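Local coordinates for protein AGR_L_2016p (Agrobacterium tumefaciens, PDB 2GVH) that probably hydrolyses the thioester bond of acyl-CoA substrates, releasing coenzyme A and the free acid, as hot dog-fold thioesterases do, at residues B[45-50]-B[111-116]; B[59-64]-B[163-168]; B[184-189]-B[254-259]. All coordinates share one frame; numbering follows the deposited sequence.

Contact 1: residues B[45-50]-B[111-116]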
# COMPACT_ATOMS: atom_id res chain seq x y z
N THR B 45 -6.28 9.29 -9.23
CA THR B 45 -4.94 9.47 -8.71
C THR B 45 -3.88 9.23 -9.76
O THR B 45 -2.86 9.91 -9.79
CB THR B 45 -4.64 8.55 -7.50
OG1 THR B 45 -4.92 7.18 -7.84
CG2 THR B 45 -5.43 8.98 -6.28
N LEU B 46 -4.13 8.24 -10.61
CA LEU B 46 -3.18 7.92 -11.66
C LEU B 46 -3.16 8.99 -12.75
O LEU B 46 -2.10 9.34 -13.24
CB LEU B 46 -3.48 6.55 -12.25
CG LEU B 46 -2.32 6.04 -13.09
CD1 LEU B 46 -1.91 4.68 -12.66
CD2 LEU B 46 -2.75 6.05 -14.52
N PHE B 47 -4.32 9.49 -13.15
CA PHE B 47 -4.35 10.65 -14.02
C PHE B 47 -4.39 11.85 -13.09
O PHE B 47 -5.41 12.55 -12.93
CB PHE B 47 -5.54 10.57 -14.96
CG PHE B 47 -5.52 9.36 -15.84
CD1 PHE B 47 -4.63 9.28 -16.89
CD2 PHE B 47 -6.39 8.29 -15.60
CE1 PHE B 47 -4.60 8.17 -17.70
CE2 PHE B 47 -6.39 7.18 -16.41
CZ PHE B 47 -5.48 7.12 -17.47
N GLY B 48 -3.25 12.04 -12.44
CA GLY B 48 -3.12 12.90 -11.27
C GLY B 48 -1.74 12.60 -10.73
O GLY B 48 -0.83 12.19 -11.50
N GLY B 49 -1.60 12.78 -9.43
CA GLY B 49 -0.30 12.76 -8.77
C GLY B 49 0.41 11.43 -8.85
O GLY B 49 1.63 11.37 -9.01
N THR B 50 -0.36 10.35 -8.76
CA THR B 50 0.24 9.06 -8.80
C THR B 50 0.86 8.84 -10.16
O THR B 50 1.99 8.30 -10.27
CB THR B 50 -0.75 7.96 -8.46
OG1 THR B 50 -1.26 8.21 -7.15
CG2 THR B 50 -0.08 6.61 -8.44
N MSE B 111 4.18 8.69 -20.92
CA MSE B 111 3.06 8.02 -20.27
C MSE B 111 1.89 7.81 -21.26
O MSE B 111 1.15 8.75 -21.63
CB MSE B 111 2.59 8.80 -19.05
CG MSE B 111 1.24 8.33 -18.50
SE MSE B 111 0.58 9.41 -16.98
CE MSE B 111 -1.13 8.63 -16.74
N VAL B 112 1.72 6.57 -21.68
CA VAL B 112 0.69 6.30 -22.64
C VAL B 112 -0.44 5.41 -22.08
O VAL B 112 -0.22 4.33 -21.59
CB VAL B 112 1.28 5.62 -23.85
CG1 VAL B 112 0.15 5.22 -24.80
CG2 VAL B 112 2.31 6.56 -24.54
N ALA B 113 -1.65 5.89 -22.19
CA ALA B 113 -2.77 5.11 -21.73
C ALA B 113 -3.51 4.57 -22.92
O ALA B 113 -3.82 5.32 -23.84
CB ALA B 113 -3.67 5.98 -20.88
N GLU B 114 -3.78 3.26 -22.92
CA GLU B 114 -4.58 2.63 -23.97
C GLU B 114 -5.80 1.99 -23.34
O GLU B 114 -5.66 1.32 -22.33
CB GLU B 114 -3.75 1.58 -24.69
CG GLU B 114 -2.77 2.16 -25.66
CD GLU B 114 -1.83 1.12 -26.29
OE1 GLU B 114 -2.24 -0.05 -26.51
OE2 GLU B 114 -0.67 1.51 -26.58
N THR B 115 -6.99 2.15 -23.93
CA THR B 115 -8.17 1.52 -23.36
C THR B 115 -7.95 0.03 -23.31
O THR B 115 -7.27 -0.53 -24.17
CB THR B 115 -9.49 1.76 -24.16
OG1 THR B 115 -9.31 1.38 -25.52
CG2 THR B 115 -9.93 3.18 -24.09
N ILE B 116 -8.51 -0.60 -22.29
CA ILE B 116 -8.48 -2.03 -22.16
C ILE B 116 -9.35 -2.60 -23.26
O ILE B 116 -8.93 -3.53 -23.94
CB ILE B 116 -8.97 -2.49 -20.76
CG1 ILE B 116 -7.97 -2.06 -19.70
CG2 ILE B 116 -9.19 -4.00 -20.73
CD1 ILE B 116 -8.49 -2.08 -18.33

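Contact 2: residues B[59-64]-B[163-168]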
# COMPACT_ATOMS: atom_id res chain seq x y z
N ALA B 59 11.76 6.64 -14.31
CA ALA B 59 12.91 7.47 -14.57
C ALA B 59 14.07 7.03 -13.71
O ALA B 59 15.18 6.79 -14.21
CB ALA B 59 12.58 8.88 -14.30
N PHE B 60 13.78 6.93 -12.42
CA PHE B 60 14.71 6.47 -11.42
C PHE B 60 15.38 5.15 -11.81
O PHE B 60 16.64 5.07 -11.92
CB PHE B 60 14.01 6.37 -10.06
CG PHE B 60 14.82 5.67 -9.02
CD1 PHE B 60 15.80 6.33 -8.31
CD2 PHE B 60 14.60 4.33 -8.74
CE1 PHE B 60 16.55 5.69 -7.34
CE2 PHE B 60 15.35 3.67 -7.77
CZ PHE B 60 16.32 4.35 -7.06
N ILE B 61 14.55 4.13 -12.06
CA ILE B 61 15.03 2.82 -12.51
C ILE B 61 15.96 2.98 -13.74
O ILE B 61 17.05 2.39 -13.77
CB ILE B 61 13.87 1.90 -12.85
CG1 ILE B 61 12.98 1.65 -11.61
CG2 ILE B 61 14.37 0.59 -13.43
CD1 ILE B 61 11.68 0.88 -11.92
N ALA B 62 15.52 3.74 -14.73
CA ALA B 62 16.32 3.90 -15.94
C ALA B 62 17.71 4.41 -15.62
O ALA B 62 18.70 3.77 -15.98
CB ALA B 62 15.64 4.82 -16.93
N ALA B 63 17.76 5.54 -14.94
CA ALA B 63 18.97 6.14 -14.41
C ALA B 63 19.86 5.15 -13.69
O ALA B 63 21.04 5.08 -13.97
CB ALA B 63 18.60 7.27 -13.49
N THR B 64 19.28 4.40 -12.75
CA THR B 64 20.08 3.52 -11.91
C THR B 64 20.69 2.39 -12.73
O THR B 64 21.81 1.97 -12.50
CB THR B 64 19.27 2.96 -10.75
OG1 THR B 64 18.50 4.02 -10.14
CG2 THR B 64 20.23 2.36 -9.73
N VAL B 163 9.18 -3.81 -15.93
CA VAL B 163 9.87 -3.85 -14.63
C VAL B 163 9.05 -3.19 -13.52
O VAL B 163 8.08 -2.51 -13.77
CB VAL B 163 11.28 -3.21 -14.67
CG1 VAL B 163 12.09 -3.71 -15.83
CG2 VAL B 163 11.15 -1.73 -14.75
N GLU B 164 9.47 -3.40 -12.29
CA GLU B 164 8.88 -2.75 -11.12
C GLU B 164 9.93 -2.91 -10.03
O GLU B 164 10.78 -3.81 -10.10
CB GLU B 164 7.56 -3.42 -10.70
CG GLU B 164 6.79 -2.72 -9.56
CD GLU B 164 6.77 -1.18 -9.64
OE1 GLU B 164 7.78 -0.54 -9.29
OE2 GLU B 164 5.74 -0.62 -10.06
N ILE B 165 9.87 -2.06 -9.03
CA ILE B 165 10.78 -2.19 -7.90
C ILE B 165 10.12 -3.09 -6.88
O ILE B 165 8.90 -3.20 -6.86
CB ILE B 165 11.05 -0.85 -7.28
CG1 ILE B 165 12.00 -0.09 -8.18
CG2 ILE B 165 11.71 -0.99 -5.92
CD1 ILE B 165 11.87 1.38 -8.04
N VAL B 166 10.94 -3.77 -6.08
CA VAL B 166 10.49 -4.58 -4.96
C VAL B 166 10.31 -3.67 -3.73
O VAL B 166 11.26 -3.04 -3.25
CB VAL B 166 11.47 -5.76 -4.67
CG1 VAL B 166 11.05 -6.57 -3.43
CG2 VAL B 166 11.55 -6.71 -5.84
N PHE B 167 9.09 -3.58 -3.23
CA PHE B 167 8.79 -2.67 -2.11
C PHE B 167 8.91 -3.40 -0.79
O PHE B 167 8.66 -4.61 -0.73
CB PHE B 167 7.37 -2.10 -2.22
CG PHE B 167 7.16 -1.20 -3.40
CD1 PHE B 167 7.73 0.09 -3.44
CD2 PHE B 167 6.40 -1.63 -4.49
CE1 PHE B 167 7.53 0.93 -4.54
CE2 PHE B 167 6.20 -0.82 -5.59
CZ PHE B 167 6.76 0.48 -5.62
N PRO B 168 9.26 -2.68 0.29
CA PRO B 168 9.30 -3.30 1.64
C PRO B 168 8.03 -4.11 1.97
O PRO B 168 8.13 -5.20 2.51
CB PRO B 168 9.39 -2.09 2.57
CG PRO B 168 10.01 -1.01 1.73
CD PRO B 168 9.61 -1.24 0.30

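Contact 3: residues B[184-189]-B[254-259]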
# COMPACT_ATOMS: atom_id res chain seq x y z
N ALA B 184 2.20 -12.61 -8.34
CA ALA B 184 1.15 -11.63 -8.69
C ALA B 184 1.69 -10.70 -9.78
O ALA B 184 0.99 -10.35 -10.70
CB ALA B 184 0.71 -10.86 -7.48
N TYR B 185 2.95 -10.36 -9.71
CA TYR B 185 3.53 -9.56 -10.76
C TYR B 185 3.49 -10.34 -12.08
O TYR B 185 3.19 -9.79 -13.14
CB TYR B 185 4.92 -9.08 -10.39
CG TYR B 185 5.48 -8.07 -11.36
CD1 TYR B 185 5.00 -6.75 -11.38
CD2 TYR B 185 6.45 -8.43 -12.28
CE1 TYR B 185 5.50 -5.80 -12.30
CE2 TYR B 185 6.95 -7.50 -13.19
CZ TYR B 185 6.48 -6.20 -13.21
OH TYR B 185 7.02 -5.32 -14.15
N MSE B 186 3.68 -11.65 -12.02
CA MSE B 186 3.71 -12.40 -13.24
C MSE B 186 2.34 -12.42 -13.84
O MSE B 186 2.19 -12.36 -15.05
CB MSE B 186 4.20 -13.81 -13.00
CG MSE B 186 5.62 -13.88 -12.58
SE MSE B 186 6.03 -15.68 -11.95
CE MSE B 186 6.49 -16.50 -13.68
N THR B 187 1.35 -12.50 -12.99
CA THR B 187 -0.02 -12.49 -13.40
C THR B 187 -0.40 -11.16 -14.01
O THR B 187 -0.95 -11.12 -15.10
CB THR B 187 -0.95 -12.81 -12.20
OG1 THR B 187 -0.51 -14.02 -11.60
CG2 THR B 187 -2.37 -13.05 -12.68
N LYS B 188 -0.13 -10.07 -13.31
CA LYS B 188 -0.20 -8.73 -13.93
C LYS B 188 0.37 -8.76 -15.37
O LYS B 188 -0.32 -8.40 -16.30
CB LYS B 188 0.54 -7.71 -13.09
CG LYS B 188 0.23 -6.29 -13.48
CD LYS B 188 1.11 -5.35 -12.73
CE LYS B 188 0.33 -4.18 -12.18
NZ LYS B 188 1.28 -3.40 -11.34
N ALA B 189 1.60 -9.21 -15.55
CA ALA B 189 2.15 -9.26 -16.92
C ALA B 189 1.31 -10.16 -17.85
O ALA B 189 1.10 -9.84 -19.00
CB ALA B 189 3.64 -9.67 -16.92
N ILE B 254 17.36 -15.43 -13.93
CA ILE B 254 16.02 -15.93 -14.17
C ILE B 254 15.52 -16.48 -12.84
O ILE B 254 16.25 -17.11 -12.12
CB ILE B 254 15.99 -16.98 -15.32
CG1 ILE B 254 14.60 -17.59 -15.53
CG2 ILE B 254 17.09 -18.05 -15.12
CD1 ILE B 254 13.63 -16.73 -16.39
N THR B 255 14.28 -16.19 -12.51
CA THR B 255 13.77 -16.51 -11.20
C THR B 255 12.67 -17.55 -11.29
O THR B 255 12.62 -18.47 -10.47
CB THR B 255 13.22 -15.24 -10.53
OG1 THR B 255 14.32 -14.41 -10.12
CG2 THR B 255 12.37 -15.56 -9.31
N ALA B 256 11.78 -17.41 -12.27
CA ALA B 256 10.62 -18.28 -12.42
C ALA B 256 10.05 -18.20 -13.82
O ALA B 256 10.16 -17.17 -14.48
CB ALA B 256 9.52 -17.92 -11.40
N THR B 257 9.43 -19.29 -14.26
CA THR B 257 8.61 -19.29 -15.46
C THR B 257 7.22 -19.78 -15.09
O THR B 257 7.08 -20.76 -14.37
CB THR B 257 9.23 -20.21 -16.51
OG1 THR B 257 10.58 -19.77 -16.78
CG2 THR B 257 8.40 -20.20 -17.80
N GLY B 258 6.18 -19.10 -15.58
CA GLY B 258 4.82 -19.47 -15.28
C GLY B 258 3.99 -19.51 -16.53
O GLY B 258 4.29 -18.84 -17.53
N HIS B 259 2.94 -20.31 -16.51
CA HIS B 259 1.97 -20.32 -17.61
C HIS B 259 0.61 -20.06 -16.99
O HIS B 259 0.20 -20.77 -16.06
CB HIS B 259 1.99 -21.66 -18.33
CG HIS B 259 3.32 -21.98 -18.93
ND1 HIS B 259 3.60 -21.79 -20.27
CD2 HIS B 259 4.46 -22.43 -18.36
CE1 HIS B 259 4.86 -22.13 -20.49
NE2 HIS B 259 5.40 -22.52 -19.35

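Contact 1: residues B[45-50]-B[111-116]
The methyl end of selenomethionine Met111 lies against the Phe47 ring, its CE 3.6 Å from Phe47 CD1. Met111 points from strand 104-115 toward the segment 45-50, with CG anti to the backbone N (chi1 167°) and an extended chain beyond it, which carries CE across to the turn. Its approach to the ring is oblique, and the same methyl meets Leu46 CD2 at 3.8 Å. Two residues on, Ala113 turns its CB to the same side of the strand and reaches the rim of the ring, in its plane, 4.0 Å from Phe47 CE1; a small side chain suits a place where an aromatic edge comes close to the sheet. This is the hot dog fold, in which a curled antiparallel sheet wraps around a central helix. Phe47 sits at the centre of an inverse gamma turn between helix 40-46 and that central helix, 49-67, for which Gly48 is the N-cap. Leu46 CD2 covers one face of the Phe47 ring, 4.1 Å above its centre. His43 also meets this ring, while Val91 of the adjacent strand 89-100 touches both Leu46 and Met111.

Contact 2: residues B[59-64]-B[163-168]
Ile61 sends CG1 beside its backbone N (chi1 -61°) and continues in an extended line to CD1, which brings both atoms up to Ile165; Ile165 has CG1 likewise anti to its carbonyl carbon (chi1 -75°). The two side chains slide past each other in opposite directions, with Ile61 CG1 3.7 Å from Ile165 CD1. Along the same strand, Val163 offers CG2 to Ile61 CD1 at 3.9 Å. Branched aliphatic residues suit this place: Ile61 presents two arms to the strand, CD1 touching both partners while CG2 approaches Val163. Phe60 CD2 lies 4.1 Å from Ile165 CD1, the two side chains crossing at about a right angle, and one face of the ring carries Thr64 OG1 over its centre. That hydroxyl donates to Phe60 O from well above the carbonyl plane, and the same oxygen also accepts from Thr64 N. On the strand, Glu164 folds back so that OE1 receives Ile165 N on its anti lone pair, while OE2 forms a salt bridge with Arg57 of the helix. Phe178 of the second subunit meets the Phe60 ring edge-to-face. The axes of helix 59-64 and strand 163-165 approach to 9.7 Å and cross at 97°, almost perpendicular. Here the central helix of the first hot dog unit packs on strand 160-165, outermost in the second sheet, whose Val163 is hydrogen-bonded through its backbone to Arg30 of the first, consistent with a double hot dog.

Contact 3: residues B[184-189]-B[254-259]
Selenomethionine Met186 reaches from helix 179-198 to the backbone of strand 252-264 near Gly258, joining the central helix of the second hot dog unit to the sheet that curls around it. The axes of helix 184-189 and strand 254-259 come within 9.6 Å, at 49° to each other, and of the residues of 184-189 Met186 alone touches the strand segment. It leaves the helix with CG beside the backbone N, runs straight on through chi2, and then bends at chi3 (87°), which lays CE against the strand backbone. Two kinds of surface receive it. Ala256 points its CB toward the helix and touches the same methyl at 4.0 Å, with SE slightly farther off. Beyond it the methyl lies against main chain, meeting Thr257 C at 3.6 Å, while the Thr257 side chain points away. A long, flexible, unbranched chain suits such a span, and the lack of a side chain at Gly258 lets the methyl settle on the peptide itself. Thr255 and Ala256 form a classic beta bulge opposite Leu242, and Leu242 also touches Met186 from the adjacent strand. Other side chains of the helix serve other neighbours: Ala189 packs on Ala224 and Ala226, and Thr187 on Leu52 of the third subunit. The nearest approach of all is that of Met186 CE to Gly258 N, 3.2 Å.

In the fold
All three contacts are buried and held by apolar packing, yet they occupy different places. Contacts 1 and 3 each lie within one hot dog unit of the chain, contact 1 fastening the turn before helix 49-67 to an inner strand and contact 3 fastening helix 179-198 to strand 252-264. Contact 2 bridges the units, and shares helix 49-67 with contact 1. Chemically, contact 1 gathers around an aromatic ring, contact 2 meshes aliphatic branches beside a charged pair, and contact 3 sets a selenomethionine methyl on backbone. Contacts 2 and 3 also touch: Tyr185 OH lies 3.0 Å from Val163 O, a probable hydrogen bond. Contacts 1 and 2 both meet the second subunit.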